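PDB 2B1X: naphthalene dioxygenase small subunit from Rhodococcus sp., which forms the small subunit of a Rieske non-heme iron naphthalene dioxygenase and probably supports the large subunit in an oxidoreductase reaction. Local coordinates for residues L42-I48 with M64-D70; A86-D90 with N167-I171; W18-E22 with W34-V38; H97-R103 with V115-L121. All coordinates share one frame; numbering follows the deposited sequence.

In the fold
Interactions 1 and 4 lie about 18 Å apart (centre to centre) toward the two ends of one mixed sheet: interaction 1 pairs strand 42-49 with strand 67-69, and interaction 4 pairs strand 112-124 with strand 94-106, 67-69 and 94-106 being outermost within this chain. Interaction 3 comes first along the chain and joins helices 10-27 and 31-35. Interaction 1 follows, and interaction 2 then links the loop before strand 94-106 to the C-terminal loop, spanning interaction 4 in sequence. I171 of that terminal loop touches Y44, W34 and H97, so interaction 2 meets the other three. Helices packed against a curved sheet are consistent with the NTF2 clan, and both sheet ends meet other subunits.

Interaction 1: residues L42-I48 with M64-D70; sequences LSYVVPI and MTHMDDD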
# COMPACT_ATOMS: atom_id res chain seq x y z
N LEU B 42 -22.66 -23.90 -20.20
CA LEU B 42 -21.63 -23.21 -19.40
C LEU B 42 -21.91 -23.27 -17.91
O LEU B 42 -23.05 -23.06 -17.46
CB LEU B 42 -21.46 -21.73 -19.82
CG LEU B 42 -20.55 -20.85 -18.92
CD1 LEU B 42 -19.07 -21.12 -19.20
CD2 LEU B 42 -20.84 -19.36 -19.08
N SER B 43 -20.86 -23.58 -17.15
CA SER B 43 -20.81 -23.34 -15.71
C SER B 43 -19.57 -22.50 -15.37
O SER B 43 -18.43 -22.90 -15.65
CB SER B 43 -20.77 -24.66 -14.93
OG SER B 43 -20.54 -24.39 -13.56
N TYR B 44 -19.80 -21.30 -14.82
CA TYR B 44 -18.74 -20.38 -14.49
C TYR B 44 -18.85 -20.08 -13.01
O TYR B 44 -19.80 -19.42 -12.60
CB TYR B 44 -18.85 -19.08 -15.33
CG TYR B 44 -17.67 -18.13 -15.17
CD1 TYR B 44 -16.70 -18.02 -16.16
CD2 TYR B 44 -17.54 -17.34 -14.04
CE1 TYR B 44 -15.63 -17.15 -16.03
CE2 TYR B 44 -16.46 -16.48 -13.88
CZ TYR B 44 -15.51 -16.39 -14.88
OH TYR B 44 -14.44 -15.53 -14.72
N VAL B 45 -17.90 -20.57 -12.21
CA VAL B 45 -17.97 -20.31 -10.75
C VAL B 45 -16.71 -19.81 -10.06
O VAL B 45 -15.59 -20.22 -10.39
CB VAL B 45 -18.70 -21.44 -9.91
CG1 VAL B 45 -19.48 -22.45 -10.81
CG2 VAL B 45 -17.80 -22.12 -8.91
N VAL B 46 -16.91 -18.90 -9.11
CA VAL B 46 -15.85 -18.35 -8.26
C VAL B 46 -16.23 -18.67 -6.81
O VAL B 46 -17.10 -18.02 -6.23
CB VAL B 46 -15.74 -16.83 -8.46
CG1 VAL B 46 -14.59 -16.23 -7.63
CG2 VAL B 46 -15.60 -16.51 -9.98
N PRO B 47 -15.61 -19.69 -6.23
CA PRO B 47 -15.91 -20.10 -4.85
C PRO B 47 -15.40 -19.15 -3.79
O PRO B 47 -14.47 -18.36 -4.01
CB PRO B 47 -15.16 -21.44 -4.72
CG PRO B 47 -14.95 -21.87 -6.10
CD PRO B 47 -14.68 -20.62 -6.88
N ILE B 48 -16.01 -19.25 -2.61
CA ILE B 48 -15.55 -18.56 -1.42
C ILE B 48 -14.59 -19.48 -0.69
O ILE B 48 -14.83 -20.69 -0.63
CB ILE B 48 -16.74 -18.18 -0.50
CG1 ILE B 48 -17.75 -17.32 -1.28
CG2 ILE B 48 -16.23 -17.41 0.75
CD1 ILE B 48 -18.96 -16.99 -0.45
N MET B 64 -22.40 -21.75 -1.10
CA MET B 64 -22.32 -20.31 -1.35
C MET B 64 -21.07 -20.03 -2.15
O MET B 64 -20.07 -20.75 -2.07
CB MET B 64 -22.30 -19.51 -0.04
CG MET B 64 -22.56 -17.99 -0.19
SD MET B 64 -24.02 -17.45 -1.18
CE MET B 64 -25.20 -18.46 -0.39
N THR B 65 -21.12 -18.95 -2.90
CA THR B 65 -20.19 -18.72 -3.97
C THR B 65 -20.08 -17.16 -4.15
O THR B 65 -20.98 -16.43 -3.71
CB THR B 65 -20.88 -19.44 -5.15
OG1 THR B 65 -20.07 -20.54 -5.67
CG2 THR B 65 -21.27 -18.59 -6.21
N HIS B 66 -19.01 -16.68 -4.77
CA HIS B 66 -18.92 -15.28 -5.19
C HIS B 66 -19.65 -15.05 -6.52
O HIS B 66 -20.12 -13.94 -6.80
CB HIS B 66 -17.46 -14.85 -5.37
CG HIS B 66 -16.73 -14.68 -4.07
ND1 HIS B 66 -17.16 -13.81 -3.09
CD2 HIS B 66 -15.65 -15.33 -3.56
CE1 HIS B 66 -16.35 -13.90 -2.05
NE2 HIS B 66 -15.43 -14.81 -2.31
N MET B 67 -19.70 -16.10 -7.33
CA MET B 67 -20.29 -16.06 -8.66
C MET B 67 -20.55 -17.51 -9.07
O MET B 67 -19.72 -18.41 -8.82
CB MET B 67 -19.32 -15.37 -9.63
CG MET B 67 -19.89 -15.02 -11.00
SD MET B 67 -18.67 -14.24 -12.16
CE MET B 67 -17.80 -13.22 -11.07
N ASP B 68 -21.70 -17.74 -9.70
CA ASP B 68 -22.10 -19.07 -10.10
C ASP B 68 -23.02 -18.87 -11.30
O ASP B 68 -24.24 -18.80 -11.16
CB ASP B 68 -22.80 -19.77 -8.92
CG ASP B 68 -23.06 -21.23 -9.15
OD1 ASP B 68 -22.85 -21.71 -10.29
OD2 ASP B 68 -23.52 -21.97 -8.24
N ASP B 69 -22.40 -18.70 -12.47
CA ASP B 69 -23.15 -18.36 -13.68
C ASP B 69 -23.41 -19.56 -14.59
O ASP B 69 -22.61 -20.49 -14.65
CB ASP B 69 -22.41 -17.31 -14.49
CG ASP B 69 -22.72 -15.89 -14.03
OD1 ASP B 69 -23.73 -15.68 -13.33
OD2 ASP B 69 -22.00 -14.94 -14.36
N ASP B 70 -24.53 -19.50 -15.30
CA ASP B 70 -24.75 -20.39 -16.44
C ASP B 70 -24.79 -19.53 -17.70
O ASP B 70 -24.46 -18.33 -17.62
CB ASP B 70 -26.03 -21.20 -16.26
CG ASP B 70 -27.27 -20.33 -16.01
OD1 ASP B 70 -27.31 -19.09 -16.29
OD2 ASP B 70 -28.29 -20.86 -15.54
O HOH W 1 -22.39 -22.70 -12.68
O HOH W 2 -17.63 -21.70 -2.64
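V46 faces two residues at once, H66 and M67, and this classic beta bulge interrupts the antiparallel ladder of Y44-V46 with M67-D69. Its carbonyl V46 O receives the backbone N of H66 at 2.8 Å, nearly along the C=O axis, and a second, weak bond from M67 N at 3.4 Å, while V46 N donates to M67 O. Further along, Y44 and D69 exchange two backbone bonds, and V45 stands opposite D68 as a non-hydrogen-bonded pair.

At H66 the chain turns a corner, and the imidazole meets the far end of strand 42-49. I48 CG1 lies over the centre of the ring, 3.6 Å from the H66 ring centroid, in a CH-pi contact; P47 O approaches the same ring near its plane, 3.3 Å from H66 CD2. I48 CD1 continues alongside M64, meeting its CG at 3.7 Å.

The face carrying Y44 and V46 also holds M67. CG anti to the backbone N (chi1 -169°) and an extended chi2 carry M67 SD to 3.6 Å from Y44 CE2, a Met-aromatic contact made obliquely to the ring; the bend at chi3 only turns the methyl CE. On the face of V45, one methyl, CG1, rests 3.5 Å from D68 OD1.

Beyond the pairing, Y44 OH bonds to M172 O, and D69 meets S73 and R77 of helix 71-81. The large subunit bonds to T65 O, H66 O and D68 O. Thus the bulged segment 64-70 offers backbone carbonyls to the large subunit, and the D69 carboxylate, paired with R77, is likely to remain ionised.

Interaction 2: residues A86-D90 with N167-I171; sequences AWAED and NLALI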
# COMPACT_ATOMS: atom_id res chain seq x y z
N ALA B 86 -24.07 0.88 -17.15
CA ALA B 86 -23.31 -0.04 -16.29
C ALA B 86 -22.21 0.70 -15.53
O ALA B 86 -21.03 0.62 -15.90
CB ALA B 86 -22.71 -1.19 -17.12
N TRP B 87 -22.59 1.38 -14.46
CA TRP B 87 -21.73 2.42 -13.87
C TRP B 87 -20.41 1.91 -13.34
O TRP B 87 -19.44 2.64 -13.39
CB TRP B 87 -22.45 3.19 -12.76
CG TRP B 87 -23.81 3.72 -13.15
CD1 TRP B 87 -25.02 3.35 -12.60
CD2 TRP B 87 -24.11 4.71 -14.14
NE1 TRP B 87 -26.05 4.04 -13.21
CE2 TRP B 87 -25.51 4.88 -14.16
CE3 TRP B 87 -23.33 5.45 -15.05
CZ2 TRP B 87 -26.14 5.80 -15.01
CZ3 TRP B 87 -23.96 6.35 -15.91
CH2 TRP B 87 -25.35 6.52 -15.87
N ALA B 88 -20.41 0.68 -12.80
CA ALA B 88 -19.23 -0.01 -12.30
C ALA B 88 -18.14 -0.18 -13.35
O ALA B 88 -16.96 -0.28 -13.02
CB ALA B 88 -19.60 -1.41 -11.75
N GLU B 89 -18.53 -0.23 -14.61
CA GLU B 89 -17.57 -0.42 -15.71
C GLU B 89 -17.77 0.63 -16.83
O GLU B 89 -17.45 0.41 -18.00
CB GLU B 89 -17.67 -1.86 -16.25
CG GLU B 89 -16.87 -2.90 -15.42
CD GLU B 89 -15.39 -2.53 -15.25
OE1 GLU B 89 -14.75 -2.17 -16.26
OE2 GLU B 89 -14.84 -2.62 -14.12
N ASP B 90 -18.30 1.78 -16.47
CA ASP B 90 -18.41 2.90 -17.39
C ASP B 90 -18.24 4.17 -16.59
O ASP B 90 -19.20 4.64 -15.98
CB ASP B 90 -19.78 2.91 -18.04
CG ASP B 90 -19.83 3.77 -19.29
OD1 ASP B 90 -18.91 4.60 -19.50
OD2 ASP B 90 -20.78 3.69 -20.11
N ASN B 167 -15.51 -4.92 -6.42
CA ASN B 167 -16.59 -5.71 -7.01
C ASN B 167 -15.99 -6.73 -7.98
O ASN B 167 -14.82 -6.63 -8.34
CB ASN B 167 -17.73 -4.85 -7.65
CG ASN B 167 -17.24 -3.83 -8.72
OD1 ASN B 167 -16.27 -4.06 -9.42
ND2 ASN B 167 -17.95 -2.68 -8.84
N LEU B 168 -16.75 -7.73 -8.38
CA LEU B 168 -16.30 -8.61 -9.43
C LEU B 168 -17.06 -8.28 -10.68
O LEU B 168 -17.87 -9.07 -11.17
CB LEU B 168 -16.43 -10.08 -9.01
CG LEU B 168 -15.49 -10.56 -7.90
CD1 LEU B 168 -15.77 -12.05 -7.62
CD2 LEU B 168 -14.02 -10.36 -8.22
N ALA B 169 -16.81 -7.09 -11.18
CA ALA B 169 -17.45 -6.57 -12.38
C ALA B 169 -16.76 -7.09 -13.66
O ALA B 169 -17.36 -7.06 -14.76
CB ALA B 169 -17.48 -5.02 -12.35
N LEU B 170 -15.54 -7.59 -13.51
CA LEU B 170 -14.73 -8.11 -14.63
C LEU B 170 -14.81 -9.63 -14.71
O LEU B 170 -14.73 -10.31 -13.70
CB LEU B 170 -13.25 -7.68 -14.45
CG LEU B 170 -12.87 -6.17 -14.42
CD1 LEU B 170 -11.37 -5.97 -14.13
CD2 LEU B 170 -13.26 -5.48 -15.74
N ILE B 171 -14.96 -10.16 -15.91
CA ILE B 171 -14.84 -11.58 -16.13
C ILE B 171 -13.36 -12.04 -16.05
O ILE B 171 -12.47 -11.39 -16.63
CB ILE B 171 -15.50 -11.97 -17.47
CG1 ILE B 171 -17.00 -11.60 -17.45
CG2 ILE B 171 -15.32 -13.45 -17.73
CD1 ILE B 171 -17.69 -11.69 -18.82
O HOH W 3 -16.40 -0.32 -10.40
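E89 reaches A169 and L170 because its CG stands beside the backbone N (chi1 -82°) and the chain bends again at chi2 (-55°), folding the carboxylate across the C-terminal loop. N167 comes in by a different torsion: with chi1 at 55° its CG sits between the backbone N and the carbonyl carbon, and the amide ND2 ends 3.6 Å from A88 CB.

The middle of the contact is apolar and small. A169 CB packs on E89 CG at 3.8 Å and faces A88 CB at 4.2 Å. Beside it the L170 side chain meets that of E89 at about a right angle, its methyl CD2 coming to 3.6 Å from E89 OE2.

No direct hydrogen bond joins the two loops. One water bridges them instead, donating to A88 O at 2.7 Å and accepting from N167 ND2 at 3.2 Å. R123 of strand 112-124 ties the pair from outside, its NH2 meeting both E89 OE2, in a salt bridge, and N167 OD1; S93 also bonds to E89 OE2. Q370 of a large subunit takes N167 ND2.

An alanine in place of E89 would probably deprive R123 of its carboxylate mate, S93 of a bonding partner, and open a gap beside A169 and L170. The contact therefore combines buried methyls with a carboxylate whose charge is balanced by arginine, which is likely to keep it ionised, close to where this chain meets the large subunit.

Interaction 3: residues W18-E22 with W34-V38; sequences WLYME and WLALV
E22 and W34 form the tight part of this contact between helix 10-27 and the end of helix 31-35 with the turn that follows, while M21 and the outer part of L37 make its looser, partly exposed side. With E22 CG anti to the backbone N (chi1 -170°), the side chain lies along the indole and points the same way. W34 NE1 donates to E22 OE2 at 2.8 Å in an almost straight bond (179°), the oxygen sitting in the ring plane and using its anti lone pair. Carboxylate and indole planes are 23° apart, and E22 CG adds a close approach of 3.4 Å to W34 NE1.

L37, in that turn, fills the other half. Its CB touches W18 CZ2 at 3.8 Å as the two side chains slide past one another in opposite directions. On the more open side M21 and L37 reach tip to tip, with M21 SD 3.8 Å from L37 CD1, an apolar contact.

A glutamine at E22 would probably leave R154, on strand 148-158, without its salt-bridge partner. Since one oxygen serves both that arginine and the indole N-H, the buried carboxylate is likely to stay ionised, and its charge links both helices to the sheet.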
# COMPACT_ATOMS: atom_id res chain seq x y z
N TRP B 18 -5.71 -20.17 -27.77
CA TRP B 18 -7.11 -19.89 -27.47
C TRP B 18 -7.20 -19.09 -26.14
O TRP B 18 -7.92 -18.10 -26.05
CB TRP B 18 -7.91 -21.19 -27.42
CG TRP B 18 -9.40 -21.01 -27.32
CD1 TRP B 18 -10.31 -21.07 -28.36
CD2 TRP B 18 -10.16 -20.76 -26.13
NE1 TRP B 18 -11.58 -20.87 -27.87
CE2 TRP B 18 -11.51 -20.68 -26.51
CE3 TRP B 18 -9.83 -20.61 -24.78
CZ2 TRP B 18 -12.54 -20.45 -25.58
CZ3 TRP B 18 -10.84 -20.36 -23.85
CH2 TRP B 18 -12.19 -20.29 -24.27
N LEU B 19 -6.44 -19.50 -25.14
CA LEU B 19 -6.47 -18.81 -23.85
C LEU B 19 -5.99 -17.37 -23.97
O LEU B 19 -6.53 -16.46 -23.32
CB LEU B 19 -5.61 -19.55 -22.82
CG LEU B 19 -6.13 -20.85 -22.24
CD1 LEU B 19 -5.11 -21.44 -21.32
CD2 LEU B 19 -7.43 -20.58 -21.48
N TYR B 20 -4.97 -17.15 -24.80
CA TYR B 20 -4.43 -15.80 -24.93
C TYR B 20 -5.39 -14.93 -25.72
O TYR B 20 -5.52 -13.75 -25.45
CB TYR B 20 -3.04 -15.81 -25.56
CG TYR B 20 -1.96 -16.53 -24.79
CD1 TYR B 20 -0.78 -16.90 -25.42
CD2 TYR B 20 -2.07 -16.77 -23.40
CE1 TYR B 20 0.24 -17.52 -24.74
CE2 TYR B 20 -1.02 -17.41 -22.68
CZ TYR B 20 0.13 -17.78 -23.37
OH TYR B 20 1.20 -18.41 -22.75
N MET B 21 -6.07 -15.52 -26.70
CA MET B 21 -7.12 -14.81 -27.46
C MET B 21 -8.31 -14.44 -26.57
O MET B 21 -8.90 -13.37 -26.70
CB MET B 21 -7.57 -15.69 -28.63
CG MET B 21 -8.81 -15.19 -29.43
SD MET B 21 -10.40 -15.62 -28.62
CE MET B 21 -10.48 -17.44 -28.82
N GLU B 22 -8.64 -15.33 -25.65
CA GLU B 22 -9.76 -15.12 -24.75
C GLU B 22 -9.45 -13.94 -23.83
O GLU B 22 -10.27 -13.04 -23.68
CB GLU B 22 -10.02 -16.36 -23.90
CG GLU B 22 -11.33 -16.28 -23.12
CD GLU B 22 -11.27 -16.91 -21.73
OE1 GLU B 22 -10.32 -17.67 -21.44
OE2 GLU B 22 -12.20 -16.67 -20.92
N TRP B 34 -16.55 -12.35 -26.58
CA TRP B 34 -16.20 -13.35 -25.58
C TRP B 34 -17.37 -14.31 -25.35
O TRP B 34 -17.18 -15.53 -25.23
CB TRP B 34 -15.79 -12.69 -24.26
CG TRP B 34 -15.44 -13.68 -23.20
CD1 TRP B 34 -14.21 -14.27 -22.97
CD2 TRP B 34 -16.32 -14.24 -22.24
NE1 TRP B 34 -14.29 -15.14 -21.91
CE2 TRP B 34 -15.58 -15.14 -21.44
CE3 TRP B 34 -17.68 -14.05 -21.95
CZ2 TRP B 34 -16.15 -15.86 -20.37
CZ3 TRP B 34 -18.25 -14.79 -20.89
CH2 TRP B 34 -17.48 -15.67 -20.12
N LEU B 35 -18.58 -13.76 -25.30
CA LEU B 35 -19.76 -14.56 -25.04
C LEU B 35 -19.93 -15.69 -26.08
O LEU B 35 -20.44 -16.76 -25.75
CB LEU B 35 -21.02 -13.68 -24.95
CG LEU B 35 -22.25 -14.32 -24.30
CD1 LEU B 35 -21.96 -14.77 -22.86
CD2 LEU B 35 -23.45 -13.39 -24.38
N ALA B 36 -19.46 -15.46 -27.31
CA ALA B 36 -19.50 -16.46 -28.37
C ALA B 36 -18.53 -17.64 -28.12
O ALA B 36 -18.64 -18.67 -28.78
CB ALA B 36 -19.21 -15.80 -29.73
N LEU B 37 -17.60 -17.49 -27.17
CA LEU B 37 -16.67 -18.58 -26.86
C LEU B 37 -17.23 -19.57 -25.86
O LEU B 37 -16.58 -20.57 -25.52
CB LEU B 37 -15.34 -18.03 -26.33
CG LEU B 37 -14.63 -16.99 -27.19
CD1 LEU B 37 -13.40 -16.45 -26.44
CD2 LEU B 37 -14.27 -17.58 -28.55
N VAL B 38 -18.44 -19.32 -25.38
CA VAL B 38 -18.94 -20.18 -24.33
C VAL B 38 -20.00 -21.13 -24.82
O VAL B 38 -20.65 -20.92 -25.82
CB VAL B 38 -19.43 -19.44 -23.04
CG1 VAL B 38 -18.37 -18.41 -22.56
CG2 VAL B 38 -20.81 -18.82 -23.24

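Interaction 4: residues H97-R103 with V115-L121; sequences HFVTNVR and VTSNLLL
R103, N118 and T116 bury the most surface in this antiparallel pairing, and they gather at the end where a bulge shifts the register by one between T100 and R103. The R103 side chain, bent at chi2 and chi3, curls back to grip N101 O side-on, with NE at 2.9 Å and NH2 at 3.2 Å from that single oxygen, which lies close to the guanidinium plane. T116 CG2 then covers one face of the guanidinium group, 3.7 Å from R103 NH1. Two nearly straight backbone bonds frame the same pair: R103 N donates to T116 O, and T116 N to R103 O. Water adds a further link between R103 O and T116 OG1.

N118 sits on the same face. CG is anti to the carbonyl carbon (chi1 -72°), which sets the amide beside the guanidinium group, turned 73° from its plane; its OD1 accepts from R96 of a neighbouring subunit. N118 CB lies 3.4 Å from T100 OG1. R103 NH1 forms salt bridges with E137 of this chain and with E24 of the neighbouring subunit that supplies R96, so its charge is probably well balanced.

At the other end F98 and L120 exchange two backbone bonds. L121 CD1 lies over one face of the H97 imidazole, 3.6 Å from the ring centroid, in a CH-pi contact, while D27 and I171 O hold the two ring nitrogens.

Strand 132-145 pairs with the far edge of strand 112-124, helix 10-27 packs against H97 and V115, and two further copies of this subunit lie against strand 94-106, outermost within this chain.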
# COMPACT_ATOMS: atom_id res chain seq x y z
N HIS B 97 -5.19 -9.53 -17.95
CA HIS B 97 -5.21 -10.92 -17.58
C HIS B 97 -3.83 -11.51 -17.92
O HIS B 97 -3.55 -11.80 -19.09
CB HIS B 97 -6.29 -11.69 -18.40
CG HIS B 97 -7.71 -11.40 -17.99
ND1 HIS B 97 -8.28 -10.14 -18.11
CD2 HIS B 97 -8.65 -12.19 -17.42
CE1 HIS B 97 -9.53 -10.18 -17.66
NE2 HIS B 97 -9.78 -11.40 -17.22
N PHE B 98 -2.97 -11.69 -16.92
CA PHE B 98 -1.74 -12.44 -17.12
C PHE B 98 -2.06 -13.92 -16.88
O PHE B 98 -2.48 -14.30 -15.77
CB PHE B 98 -0.65 -11.98 -16.14
CG PHE B 98 -0.26 -10.54 -16.32
CD1 PHE B 98 -0.93 -9.52 -15.61
CD2 PHE B 98 0.73 -10.19 -17.23
CE1 PHE B 98 -0.58 -8.18 -15.74
CE2 PHE B 98 1.10 -8.82 -17.39
CZ PHE B 98 0.44 -7.82 -16.65
N VAL B 99 -1.82 -14.74 -17.90
CA VAL B 99 -2.19 -16.15 -17.91
C VAL B 99 -0.86 -16.91 -18.06
O VAL B 99 -0.14 -16.73 -19.06
CB VAL B 99 -3.15 -16.47 -19.09
CG1 VAL B 99 -3.48 -17.91 -19.14
CG2 VAL B 99 -4.49 -15.60 -19.02
N THR B 100 -0.52 -17.72 -17.05
CA THR B 100 0.77 -18.40 -17.04
C THR B 100 0.60 -19.79 -16.52
O THR B 100 -0.50 -20.15 -16.03
CB THR B 100 1.75 -17.69 -16.05
OG1 THR B 100 1.36 -18.02 -14.71
CG2 THR B 100 1.66 -16.19 -16.15
N ASN B 101 1.69 -20.56 -16.54
CA ASN B 101 1.67 -21.92 -16.00
C ASN B 101 0.52 -22.74 -16.65
O ASN B 101 -0.26 -23.38 -15.94
CB ASN B 101 1.45 -21.91 -14.48
CG ASN B 101 2.62 -21.33 -13.68
OD1 ASN B 101 3.21 -22.02 -12.82
ND2 ASN B 101 2.94 -20.07 -13.93
N VAL B 102 0.38 -22.71 -17.97
CA VAL B 102 -0.73 -23.42 -18.64
C VAL B 102 -0.51 -24.93 -18.64
O VAL B 102 0.51 -25.42 -19.13
CB VAL B 102 -0.97 -22.89 -20.06
CG1 VAL B 102 -2.06 -23.76 -20.83
CG2 VAL B 102 -1.36 -21.41 -20.03
N ARG B 103 -1.44 -25.67 -18.03
CA ARG B 103 -1.37 -27.13 -18.04
C ARG B 103 -2.59 -27.68 -18.79
O ARG B 103 -3.74 -27.28 -18.54
CB ARG B 103 -1.31 -27.71 -16.62
CG ARG B 103 -0.03 -27.33 -15.83
CD ARG B 103 -0.29 -27.06 -14.37
NE ARG B 103 -0.77 -25.69 -14.23
CZ ARG B 103 -1.42 -25.21 -13.18
NH1 ARG B 103 -1.67 -26.01 -12.14
NH2 ARG B 103 -1.81 -23.94 -13.17
N VAL B 115 -8.04 -27.78 -18.71
CA VAL B 115 -7.06 -26.76 -18.91
C VAL B 115 -6.97 -25.93 -17.64
O VAL B 115 -7.97 -25.37 -17.21
CB VAL B 115 -7.39 -25.89 -20.14
CG1 VAL B 115 -6.34 -24.82 -20.35
CG2 VAL B 115 -7.54 -26.79 -21.38
N THR B 116 -5.78 -25.91 -17.06
CA THR B 116 -5.49 -25.23 -15.80
C THR B 116 -4.43 -24.14 -16.01
O THR B 116 -3.35 -24.40 -16.54
CB THR B 116 -4.99 -26.24 -14.74
OG1 THR B 116 -5.87 -27.36 -14.69
CG2 THR B 116 -5.11 -25.64 -13.35
N SER B 117 -4.77 -22.91 -15.62
CA SER B 117 -3.81 -21.81 -15.73
C SER B 117 -3.76 -20.94 -14.49
O SER B 117 -4.76 -20.84 -13.78
CB SER B 117 -4.12 -20.97 -16.97
OG SER B 117 -5.50 -20.65 -17.06
N ASN B 118 -2.59 -20.33 -14.23
CA ASN B 118 -2.49 -19.29 -13.21
C ASN B 118 -2.91 -17.94 -13.78
O ASN B 118 -2.57 -17.60 -14.91
CB ASN B 118 -1.06 -19.24 -12.67
CG ASN B 118 -0.77 -20.42 -11.80
OD1 ASN B 118 -1.68 -21.23 -11.53
ND2 ASN B 118 0.48 -20.56 -11.39
N LEU B 119 -3.70 -17.20 -13.01
CA LEU B 119 -4.22 -15.92 -13.48
C LEU B 119 -3.78 -14.89 -12.49
O LEU B 119 -4.04 -15.03 -11.28
CB LEU B 119 -5.75 -15.91 -13.60
CG LEU B 119 -6.39 -14.51 -13.76
CD1 LEU B 119 -6.09 -13.84 -15.12
CD2 LEU B 119 -7.90 -14.58 -13.52
N LEU B 120 -3.10 -13.86 -12.98
CA LEU B 120 -2.97 -12.64 -12.20
C LEU B 120 -3.73 -11.53 -12.95
O LEU B 120 -3.41 -11.19 -14.09
CB LEU B 120 -1.50 -12.29 -11.94
CG LEU B 120 -0.85 -10.98 -11.49
CD1 LEU B 120 -1.73 -9.73 -11.43
CD2 LEU B 120 -0.05 -11.15 -10.23
N LEU B 121 -4.74 -10.98 -12.29
CA LEU B 121 -5.57 -9.96 -12.92
C LEU B 121 -5.23 -8.60 -12.31
O LEU B 121 -5.32 -8.44 -11.09
CB LEU B 121 -7.04 -10.29 -12.71
CG LEU B 121 -8.04 -9.23 -13.23
CD1 LEU B 121 -8.11 -9.18 -14.72
CD2 LEU B 121 -9.40 -9.43 -12.63
O HOH W 4 -5.03 -29.28 -16.44